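Local coordinates for protein beta-porphyranase B (PDB 4AWD) that cleaves the sulfated red-seaweed polysaccharide porphyran at its beta-1,4 linkages between D-galactose and L-galactose-6-sulfate, at residues Thr138-Ser143 and Thr309-Val314; Asp56-Lys61 and Gly94-Ile99; Pro194-Trp199 and Tyr289-Gln294. All blocks are in the same frame, centred on the assembly; numbering follows the deposited sequence.

Interaction 1: Thr138-Ser143 and Thr309-Val314. With CA (calcium ion), chain C.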
loop_
_atom_site.group_PDB
_atom_site.type_symbol
_atom_site.label_atom_id
_atom_site.label_comp_id
_atom_site.label_asym_id
_atom_site.label_seq_id
_atom_site.Cartn_x
_atom_site.Cartn_y
_atom_site.Cartn_z
ATOM N N THR A 138 7.507 6.064 1.621
ATOM C CA THR A 138 7.493 6.606 0.278
ATOM C C THR A 138 7.204 8.101 0.314
ATOM O O THR A 138 6.548 8.595 1.241
ATOM C CB THR A 138 6.463 5.870 -0.635
ATOM O OG1 THR A 138 6.633 6.310 -1.985
ATOM C CG2 THR A 138 5.029 6.132 -0.211
ATOM N N ARG A 139 7.736 8.809 -0.688
ATOM C CA ARG A 139 7.353 10.190 -0.996
ATOM C C ARG A 139 6.399 10.128 -2.194
ATOM O O ARG A 139 6.802 9.802 -3.315
ATOM C CB ARG A 139 8.574 11.071 -1.307
ATOM C CG ARG A 139 8.299 12.570 -1.141
ATOM C CD ARG A 139 9.571 13.440 -1.035
ATOM N NE ARG A 139 9.925 13.956 -2.349
ATOM C CZ ARG A 139 9.651 15.175 -2.801
ATOM N NH1 ARG A 139 9.055 16.078 -2.037
ATOM N NH2 ARG A 139 10.005 15.495 -4.034
ATOM N N MET A 140 5.129 10.438 -1.935
ATOM C CA MET A 140 4.058 10.244 -2.899
ATOM C C MET A 140 3.275 11.535 -3.112
ATOM O O MET A 140 3.029 12.304 -2.172
ATOM C CB MET A 140 3.087 9.138 -2.418
ATOM C CG MET A 140 1.975 8.796 -3.409
ATOM S SD MET A 140 0.852 7.584 -2.704
ATOM C CE MET A 140 -0.038 8.632 -1.527
ATOM N N LYS A 141 2.873 11.768 -4.350
ATOM C CA LYS A 141 1.866 12.788 -4.612
ATOM C C LYS A 141 0.699 12.065 -5.251
ATOM O O LYS A 141 0.896 11.318 -6.213
ATOM C CB LYS A 141 2.424 13.903 -5.521
ATOM C CG LYS A 141 1.370 14.983 -5.878
ATOM C CD LYS A 141 1.973 16.300 -6.390
ATOM C CE LYS A 141 2.320 16.242 -7.867
ATOM N NZ LYS A 141 2.019 17.551 -8.518
ATOM N N ALA A 142 -0.499 12.240 -4.695
ATOM C CA ALA A 142 -1.692 11.519 -5.210
ATOM C C ALA A 142 -2.159 12.082 -6.538
ATOM O O ALA A 142 -1.964 13.260 -6.809
ATOM C CB ALA A 142 -2.850 11.532 -4.198
ATOM N N SER A 143 -2.769 11.227 -7.359
ATOM C CA SER A 143 -3.439 11.676 -8.579
ATOM C C SER A 143 -4.628 12.540 -8.180
ATOM O O SER A 143 -5.240 12.283 -7.135
ATOM C CB SER A 143 -3.914 10.481 -9.401
ATOM O OG SER A 143 -4.880 9.731 -8.682
ATOM N N THR A 309 -0.363 9.117 -10.293
ATOM C CA THR A 309 0.161 9.117 -8.940
ATOM C C THR A 309 1.668 9.052 -9.069
ATOM O O THR A 309 2.195 8.218 -9.830
ATOM C CB THR A 309 -0.350 7.918 -8.102
ATOM O OG1 THR A 309 -1.767 8.027 -7.890
ATOM C CG2 THR A 309 0.344 7.890 -6.755
ATOM N N TYR A 310 2.360 9.917 -8.332
ATOM C CA TYR A 310 3.823 9.982 -8.412
ATOM C C TYR A 310 4.511 9.480 -7.157
ATOM O O TYR A 310 4.172 9.886 -6.043
ATOM C CB TYR A 310 4.285 11.410 -8.674
ATOM C CG TYR A 310 3.832 11.999 -9.979
ATOM C CD1 TYR A 310 4.584 11.824 -11.138
ATOM C CD2 TYR A 310 2.664 12.759 -10.051
ATOM C CE1 TYR A 310 4.178 12.378 -12.343
ATOM C CE2 TYR A 310 2.256 13.323 -11.249
ATOM C CZ TYR A 310 3.015 13.134 -12.388
ATOM O OH TYR A 310 2.607 13.679 -13.581
ATOM N N TYR A 311 5.488 8.604 -7.340
ATOM C CA TYR A 311 6.313 8.163 -6.234
ATOM C C TYR A 311 7.747 8.566 -6.527
ATOM O O TYR A 311 8.379 8.029 -7.447
ATOM C CB TYR A 311 6.210 6.645 -6.042
ATOM C CG TYR A 311 4.799 6.137 -5.855
ATOM C CD1 TYR A 311 3.962 5.914 -6.953
ATOM C CD2 TYR A 311 4.307 5.874 -4.581
ATOM C CE1 TYR A 311 2.673 5.450 -6.788
ATOM C CE2 TYR A 311 3.000 5.404 -4.404
ATOM C CZ TYR A 311 2.197 5.194 -5.511
ATOM O OH TYR A 311 0.922 4.729 -5.330
ATOM N N ASP A 312 8.241 9.529 -5.756
ATOM C CA ASP A 312 9.622 10.004 -5.861
ATOM C C ASP A 312 10.589 8.897 -5.450
ATOM O O ASP A 312 11.628 8.702 -6.077
ATOM C CB ASP A 312 9.842 11.248 -4.984
ATOM C CG ASP A 312 11.183 11.914 -5.236
ATOM O OD1 ASP A 312 11.930 11.443 -6.113
ATOM O OD2 ASP A 312 11.496 12.909 -4.551
ATOM N N TRP A 313 10.241 8.160 -4.409
ATOM C CA TRP A 313 11.049 7.025 -4.016
ATOM C C TRP A 313 10.300 6.083 -3.118
ATOM O O TRP A 313 9.278 6.436 -2.535
ATOM C CB TRP A 313 12.353 7.465 -3.329
ATOM C CG TRP A 313 12.213 8.588 -2.336
ATOM C CD1 TRP A 313 12.520 9.911 -2.546
ATOM C CD2 TRP A 313 11.745 8.498 -0.989
ATOM N NE1 TRP A 313 12.289 10.637 -1.408
ATOM C CE2 TRP A 313 11.807 9.796 -0.439
ATOM C CE3 TRP A 313 11.296 7.444 -0.185
ATOM C CZ2 TRP A 313 11.424 10.071 0.870
ATOM C CZ3 TRP A 313 10.922 7.715 1.130
ATOM C CH2 TRP A 313 10.983 9.017 1.638
ATOM N N VAL A 314 10.827 4.873 -3.015
ATOM C CA VAL A 314 10.390 3.935 -2.011
ATOM C C VAL A 314 11.664 3.549 -1.264
ATOM O O VAL A 314 12.668 3.193 -1.900
ATOM C CB VAL A 314 9.687 2.753 -2.685
ATOM C CG1 VAL A 314 9.633 1.542 -1.776
ATOM C CG2 VAL A 314 8.270 3.179 -3.130
HETATM CA CA CA C . 13.290 9.953 -7.396
HETATM O O HOH W 1 -4.377 7.147 -8.568
HETATM O O HOH W 2 14.942 10.023 -5.705
#
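Arg139 and Asp312 meet in a side-on salt bridge in which two guanidinium nitrogens converge on one carboxylate oxygen. Arg139 NE donates to the anti lone pair of Asp312 OD2 at 2.9 Å, while Arg139 NH2 comes to the same atom from above the carboxylate plane; the guanidinium and carboxylate planes are 66° apart. The other oxygen, Asp312 OD1, binds the calcium ion at 2.4 Å, and the backbone O of Asp312 binds it as well. Nearer the backbone, Arg139 CB rests over one face of the Trp313 indole, 3.6 Å from Trp313 CE2, in a CH-pi contact. With Trp313 CG between its own N and carbonyl carbon (chi1 43°), the indole lies across the strand of Thr138 and Arg139.

Behind these groups runs an antiparallel pairing. Lys141 and Tyr310 form a hydrogen-bonded pair, with Lys141 N 2.8 Å from Tyr310 O, and Asp312 N donates to Arg139 O over an equal distance. At Asp312 the chain turns a corner; just past it, Trp313 O accepts from Thr138 OG1 at 2.7 Å. On the face carrying Thr138 and Met140, Met140 SD approaches Tyr311 CE2 to 3.5 Å, an oblique Met-aromatic contact alongside the ring, whose hydroxyl is hydrogen-bonded to Thr150 O. Farther along, a water joins Ser143 OG to Thr309 OG1, which is also hydrogen-bonded to Ser149 OG.

Calcium on one oxygen and arginine on the other share out the negative charge of Asp312, which probably favours its ionised form and fixes the carboxylate's rotation at the corner between strands.

Interaction 2: Asp56-Lys61 and Gly94-Ile99. With CA (calcium ion), chain C.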
loop_
_atom_site.group_PDB
_atom_site.type_symbol
_atom_site.label_atom_id
_atom_site.label_comp_id
_atom_site.label_asym_id
_atom_site.label_seq_id
_atom_site.Cartn_x
_atom_site.Cartn_y
_atom_site.Cartn_z
ATOM N N ASP A 56 14.125 2.009 -3.832
ATOM C CA ASP A 56 14.268 2.505 -5.190
ATOM C C ASP A 56 13.960 3.990 -5.305
ATOM O O ASP A 56 12.878 4.459 -4.896
ATOM C CB ASP A 56 13.360 1.738 -6.161
ATOM C CG ASP A 56 13.902 1.733 -7.590
ATOM O OD1 ASP A 56 14.491 2.751 -8.040
ATOM O OD2 ASP A 56 13.728 0.698 -8.265
ATOM N N GLU A 57 14.897 4.704 -5.923
ATOM C CA GLU A 57 14.781 6.132 -6.125
ATOM C C GLU A 57 14.056 6.436 -7.433
ATOM O O GLU A 57 13.620 7.556 -7.665
ATOM C CB GLU A 57 16.171 6.770 -6.115
ATOM C CG GLU A 57 16.943 6.574 -4.822
ATOM C CD GLU A 57 16.252 7.187 -3.601
ATOM O OE1 GLU A 57 15.558 8.227 -3.732
ATOM O OE2 GLU A 57 16.426 6.634 -2.492
ATOM N N PHE A 58 13.925 5.430 -8.283
ATOM C CA PHE A 58 13.277 5.581 -9.595
ATOM C C PHE A 58 13.913 6.724 -10.398
ATOM O O PHE A 58 13.222 7.505 -11.063
ATOM C CB PHE A 58 11.745 5.769 -9.472
ATOM C CG PHE A 58 11.058 4.762 -8.580
ATOM C CD1 PHE A 58 10.971 3.417 -8.946
ATOM C CD2 PHE A 58 10.468 5.169 -7.378
ATOM C CE1 PHE A 58 10.314 2.489 -8.118
ATOM C CE2 PHE A 58 9.816 4.254 -6.542
ATOM C CZ PHE A 58 9.728 2.913 -6.908
ATOM N N ASN A 59 15.232 6.822 -10.332
ATOM C CA ASN A 59 15.940 7.929 -10.999
ATOM C C ASN A 59 16.588 7.510 -12.315
ATOM O O ASN A 59 17.346 8.278 -12.914
ATOM C CB ASN A 59 16.950 8.593 -10.043
ATOM C CG ASN A 59 16.262 9.460 -8.972
ATOM O OD1 ASN A 59 15.043 9.667 -9.011
ATOM N ND2 ASN A 59 17.040 9.966 -8.018
ATOM N N GLY A 60 16.275 6.298 -12.765
ATOM C CA GLY A 60 16.769 5.794 -14.033
ATOM C C GLY A 60 15.840 6.005 -15.214
ATOM O O GLY A 60 14.919 6.838 -15.178
ATOM N N LYS A 61 16.078 5.230 -16.266
ATOM C CA LYS A 61 15.342 5.373 -17.520
ATOM C C LYS A 61 14.147 4.414 -17.612
ATOM O O LYS A 61 13.313 4.539 -18.515
ATOM C CB LYS A 61 16.288 5.172 -18.715
ATOM C CG LYS A 61 17.746 5.627 -18.476
ATOM C CD LYS A 61 18.656 5.420 -19.712
ATOM C CE LYS A 61 18.994 3.936 -19.963
ATOM N NZ LYS A 61 20.026 3.380 -19.019
ATOM N N GLY A 94 12.592 11.052 -12.339
ATOM C CA GLY A 94 12.775 10.908 -10.890
ATOM C C GLY A 94 11.626 10.255 -10.129
ATOM O O GLY A 94 11.714 10.093 -8.905
ATOM N N CYS A 95 10.564 9.870 -10.842
ATOM C CA CYS A 95 9.374 9.292 -10.208
ATOM C C CYS A 95 8.893 8.003 -10.839
ATOM O O CYS A 95 8.914 7.844 -12.067
ATOM C CB CYS A 95 8.211 10.279 -10.228
ATOM S SG CYS A 95 8.379 11.660 -9.105
ATOM N N LEU A 96 8.464 7.080 -9.989
ATOM C CA LEU A 96 7.592 6.019 -10.423
ATOM C C LEU A 96 6.243 6.679 -10.704
ATOM O O LEU A 96 5.723 7.432 -9.877
ATOM C CB LEU A 96 7.445 4.949 -9.334
ATOM C CG LEU A 96 6.385 3.867 -9.595
ATOM C CD1 LEU A 96 6.789 2.948 -10.770
ATOM C CD2 LEU A 96 6.117 3.059 -8.340
ATOM N N ARG A 97 5.695 6.403 -11.881
ATOM C CA ARG A 97 4.411 6.970 -12.298
ATOM C C ARG A 97 3.432 5.858 -12.502
ATOM O O ARG A 97 3.673 4.961 -13.322
ATOM C CB ARG A 97 4.543 7.689 -13.631
ATOM C CG ARG A 97 5.234 9.010 -13.579
ATOM C CD ARG A 97 5.655 9.365 -14.969
ATOM N NE ARG A 97 6.169 10.726 -15.075
ATOM C CZ ARG A 97 6.226 11.385 -16.233
ATOM N NH1 ARG A 97 5.794 10.792 -17.357
ATOM N NH2 ARG A 97 6.689 12.635 -16.271
ATOM N N ILE A 98 2.329 5.914 -11.769
ATOM C CA ILE A 98 1.203 5.027 -12.049
ATOM C C ILE A 98 0.033 5.863 -12.537
ATOM O O ILE A 98 -0.576 6.587 -11.755
ATOM C CB ILE A 98 0.775 4.157 -10.833
ATOM C CG1 ILE A 98 1.976 3.383 -10.242
ATOM C CG2 ILE A 98 -0.319 3.190 -11.276
ATOM C CD1 ILE A 98 1.652 2.577 -8.953
ATOM N N ILE A 99 -0.256 5.776 -13.832
ATOM C CA ILE A 99 -1.286 6.615 -14.449
ATOM C C ILE A 99 -2.598 5.843 -14.567
ATOM O O ILE A 99 -2.592 4.624 -14.811
ATOM C CB ILE A 99 -0.813 7.219 -15.829
ATOM C CG1 ILE A 99 -1.748 8.347 -16.296
ATOM C CG2 ILE A 99 -0.600 6.125 -16.909
ATOM C CD1 ILE A 99 -1.281 9.110 -17.569
HETATM CA CA CA C . 13.290 9.953 -7.396
HETATM O O HOH W 2 14.942 10.023 -5.705
HETATM O O HOH W 3 13.484 8.916 -13.408
#
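A calcium site unites a loop with the residue leading into a strand here, and its ligands come from both: Glu57 O and Asn59 OD1 on one side, Gly94 O on the other. Gly94 O is 2.2 Å from the calcium ion, and Asn59 OD1 is 2.4 Å from it. The three oxygens crowd together because they share the metal. A metal-bound water accepts a weak hydrogen bond from Asn59 ND2 and donates to Glu57 OE1, whose carboxylate also forms a salt bridge with Arg315. Asp312 completes the set of protein ligands.

Beside the ion, a second water bridges residues 56-61 and Gly94, accepting from Gly94 N and donating to the backbone oxygens of Phe58 and Gly60. Gly94 itself, at phi 90°, adopts a conformation in which a CB would press against the preceding carbonyl.

Apolar packing adds to the metal bonds. Leu96 CB sits 3.5 Å from the centroid of the Phe58 ring, almost straight above its centre, in a CH-pi contact, while Leu96 CD2 lies near Phe58 CZ. Asp56 CB lies over the rim of the opposite face. Asp56 OD1 accepts from Phe58 N at 2.7 Å, closing an Asx turn that helps set the backbone from which the ring projects.

Such a site, with backbone carbonyls and side-chain oxygens drawn from separate parts of the chain, is familiar from the convex side of the beta-jelly-roll of family 16 glycoside hydrolases.

Interaction 3: Pro194-Trp199 and Tyr289-Gln294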
loop_
_atom_site.group_PDB
_atom_site.type_symbol
_atom_site.label_atom_id
_atom_site.label_comp_id
_atom_site.label_asym_id
_atom_site.label_seq_id
_atom_site.Cartn_x
_atom_site.Cartn_y
_atom_site.Cartn_z
ATOM N N PRO A 194 -20.590 11.620 6.748
ATOM C CA PRO A 194 -19.530 12.147 5.902
ATOM C C PRO A 194 -18.127 11.744 6.357
ATOM O O PRO A 194 -17.220 12.587 6.376
ATOM C CB PRO A 194 -19.731 13.666 6.032
ATOM C CG PRO A 194 -20.238 13.848 7.409
ATOM C CD PRO A 194 -21.107 12.651 7.669
ATOM N N TRP A 195 -17.963 10.461 6.691
ATOM C CA TRP A 195 -16.710 9.895 7.215
ATOM C C TRP A 195 -15.519 10.130 6.282
ATOM O O TRP A 195 -14.396 10.331 6.744
ATOM C CB TRP A 195 -16.873 8.387 7.507
ATOM C CG TRP A 195 -17.005 7.562 6.253
ATOM C CD1 TRP A 195 -18.164 7.223 5.609
ATOM C CD2 TRP A 195 -15.938 7.008 5.470
ATOM N NE1 TRP A 195 -17.886 6.489 4.484
ATOM C CE2 TRP A 195 -16.529 6.340 4.372
ATOM C CE3 TRP A 195 -14.544 7.009 5.590
ATOM C CZ2 TRP A 195 -15.771 5.685 3.389
ATOM C CZ3 TRP A 195 -13.782 6.349 4.610
ATOM C CH2 TRP A 195 -14.404 5.698 3.527
ATOM N N ASN A 196 -15.776 10.105 4.976
ATOM C CA ASN A 196 -14.733 10.242 3.968
ATOM C C ASN A 196 -14.575 11.670 3.443
ATOM O O ASN A 196 -13.844 11.892 2.481
ATOM C CB ASN A 196 -15.018 9.306 2.794
ATOM C CG ASN A 196 -16.322 9.625 2.113
ATOM O OD1 ASN A 196 -17.304 9.987 2.775
ATOM N ND2 ASN A 196 -16.347 9.510 0.787
ATOM N N LYS A 197 -15.254 12.624 4.083
ATOM C CA LYS A 197 -15.263 14.032 3.656
ATOM C C LYS A 197 -13.874 14.635 3.465
ATOM O O LYS A 197 -13.650 15.420 2.539
ATOM C CB LYS A 197 -16.045 14.868 4.669
ATOM C CG LYS A 197 -16.389 16.282 4.230
ATOM C CD LYS A 197 -17.247 16.991 5.303
ATOM C CE LYS A 197 -17.227 18.509 5.128
ATOM N NZ LYS A 197 -17.584 18.875 3.731
ATOM N N THR A 198 -12.952 14.268 4.353
ATOM C CA THR A 198 -11.597 14.824 4.371
ATOM C C THR A 198 -10.550 13.725 4.152
ATOM O O THR A 198 -9.392 13.871 4.578
ATOM C CB THR A 198 -11.302 15.421 5.744
ATOM O OG1 THR A 198 -11.673 14.460 6.752
ATOM C CG2 THR A 198 -12.070 16.729 5.955
ATOM N N TRP A 199 -10.955 12.626 3.516
ATOM C CA TRP A 199 -10.101 11.451 3.388
ATOM C C TRP A 199 -8.762 11.740 2.687
ATOM O O TRP A 199 -7.764 11.094 2.981
ATOM C CB TRP A 199 -10.849 10.357 2.652
ATOM C CG TRP A 199 -10.424 8.969 2.983
ATOM C CD1 TRP A 199 -10.549 8.334 4.192
ATOM C CD2 TRP A 199 -9.852 8.015 2.085
ATOM N NE1 TRP A 199 -10.086 7.042 4.099
ATOM C CE2 TRP A 199 -9.645 6.823 2.819
ATOM C CE3 TRP A 199 -9.492 8.051 0.728
ATOM C CZ2 TRP A 199 -9.088 5.673 2.244
ATOM C CZ3 TRP A 199 -8.935 6.899 0.148
ATOM C CH2 TRP A 199 -8.743 5.730 0.910
ATOM N N TYR A 289 -12.642 2.160 -5.490
ATOM C CA TYR A 289 -13.339 1.693 -4.262
ATOM C C TYR A 289 -14.850 1.696 -4.447
ATOM O O TYR A 289 -15.390 2.611 -5.073
ATOM C CB TYR A 289 -13.078 2.632 -3.103
ATOM C CG TYR A 289 -11.666 2.707 -2.571
ATOM C CD1 TYR A 289 -11.076 1.620 -1.926
ATOM C CD2 TYR A 289 -10.948 3.900 -2.651
ATOM C CE1 TYR A 289 -9.794 1.708 -1.410
ATOM C CE2 TYR A 289 -9.679 3.998 -2.152
ATOM C CZ TYR A 289 -9.096 2.907 -1.527
ATOM O OH TYR A 289 -7.819 3.036 -1.017
ATOM N N ASP A 290 -15.536 0.708 -3.863
ATOM C CA ASP A 290 -17.000 0.595 -3.981
ATOM C C ASP A 290 -17.724 1.741 -3.283
ATOM O O ASP A 290 -18.877 2.062 -3.618
ATOM C CB ASP A 290 -17.507 -0.732 -3.407
ATOM C CG ASP A 290 -16.990 -1.932 -4.164
ATOM O OD1 ASP A 290 -16.500 -1.755 -5.314
ATOM O OD2 ASP A 290 -17.084 -3.063 -3.605
ATOM N N TRP A 291 -17.056 2.354 -2.312
ATOM C CA TRP A 291 -17.666 3.451 -1.552
ATOM C C TRP A 291 -17.447 4.803 -2.217
ATOM O O TRP A 291 -17.895 5.828 -1.708
ATOM C CB TRP A 291 -17.197 3.454 -0.106
ATOM C CG TRP A 291 -15.710 3.330 0.083
ATOM C CD1 TRP A 291 -15.025 2.193 0.382
ATOM C CD2 TRP A 291 -14.734 4.385 0.017
ATOM N NE1 TRP A 291 -13.682 2.469 0.510
ATOM C CE2 TRP A 291 -13.477 3.805 0.288
ATOM C CE3 TRP A 291 -14.801 5.761 -0.239
ATOM C CZ2 TRP A 291 -12.284 4.559 0.306
ATOM C CZ3 TRP A 291 -13.620 6.506 -0.236
ATOM C CH2 TRP A 291 -12.377 5.903 0.039
ATOM N N GLU A 292 -16.774 4.801 -3.367
ATOM C CA GLU A 292 -16.637 6.005 -4.192
ATOM C C GLU A 292 -16.983 5.657 -5.635
ATOM O O GLU A 292 -16.106 5.461 -6.472
ATOM C CB GLU A 292 -15.226 6.618 -4.078
ATOM C CG GLU A 292 -14.980 7.898 -4.886
ATOM C CD GLU A 292 -16.055 8.980 -4.708
ATOM O OE1 GLU A 292 -17.049 8.945 -5.469
ATOM O OE2 GLU A 292 -15.893 9.891 -3.848
ATOM N N LYS A 293 -18.281 5.587 -5.909
ATOM C CA LYS A 293 -18.771 5.155 -7.208
ATOM C C LYS A 293 -18.673 6.219 -8.296
ATOM O O LYS A 293 -18.970 5.935 -9.452
ATOM C CB LYS A 293 -20.201 4.609 -7.092
ATOM N N GLN A 294 -18.252 7.433 -7.955
ATOM C CA GLN A 294 -17.966 8.432 -8.994
ATOM C C GLN A 294 -16.519 8.306 -9.464
ATOM O O GLN A 294 -15.672 9.190 -9.237
ATOM C CB GLN A 294 -18.307 9.856 -8.548
ATOM C CG GLN A 294 -19.776 9.994 -8.164
ATOM C CD GLN A 294 -20.161 11.401 -7.798
ATOM O OE1 GLN A 294 -19.782 12.360 -8.487
ATOM N NE2 GLN A 294 -20.938 11.546 -6.714
HETATM O O HOH W 4 -14.304 9.490 -1.548
#
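Trp291 reaches across to Trp195 and Trp199, and its indole can be followed outward from the backbone. CB leads to CG in the position between the backbone N and the carbonyl carbon (chi1 48°), and this turn carries the ring toward the 194-199 loop. Trp291 CG lies 4.1 Å from Trp195 CZ2. At the ring fusion and just beyond it, Trp291 CD2 and CE3 lie under the edge of Trp195, Trp195 CZ2 being 3.8 Å from Trp291 CE3; the pair is edge-to-face, with the planes at 68°. Tyr289 CB lies over the other face of the indole. Trp291 CZ3 lies near Trp195 CH2 and passes Asn196 ND2 at 4.2 Å. At the far end Trp291 CH2 presses on the face of Trp199, 3.6 Å from Trp199 CZ3, and Trp291 and Trp199 make a second edge-to-face pair with planes at 79°. Trp291 is thus face to one tryptophan and edge to the next. Neighbouring Trp291 CZ2 comes over the Tyr289 ring and also meets Trp199.

Tyr289 completes the cluster: Tyr289 OH approaches the edge of Trp199 at CH2, 3.4 Å away, and is hydrogen-bonded to Glu181, probably the proton donor. A water joins the two loops, accepting from Asn196 ND2 and donating to Glu292 OE2 at 2.8 Å. Ser188 also engages both groups, through its O to Asn196 and its N to Glu292.

The contact therefore rests on dispersion and on C-H edges set against pi faces, with polar bridging along one margin, and these interactions hold Tyr289 in packed surroundings while its hydroxyl addresses a probable catalytic glutamate.

Read from the N terminus, the chain first closes a short loop at interaction 2, where the 56-61 loop meets the start of strand 95-107. Interaction 1 opens later, on strand 134-141, and closes only at strand 308-321; interaction 3 is nested within that long excursion, joining the loop after strand 168-182 to the one after strand 281-285. Interactions 1 and 2 are in series along the sequence but adjacent in space: strand 308-321 pairs with both 95-107 and 134-141, and the two contacts share the calcium ion and one of its waters. Interaction 3 lies apart, its centre about 21 Å from that of interaction 1, tying together loops beside the probable proton donor.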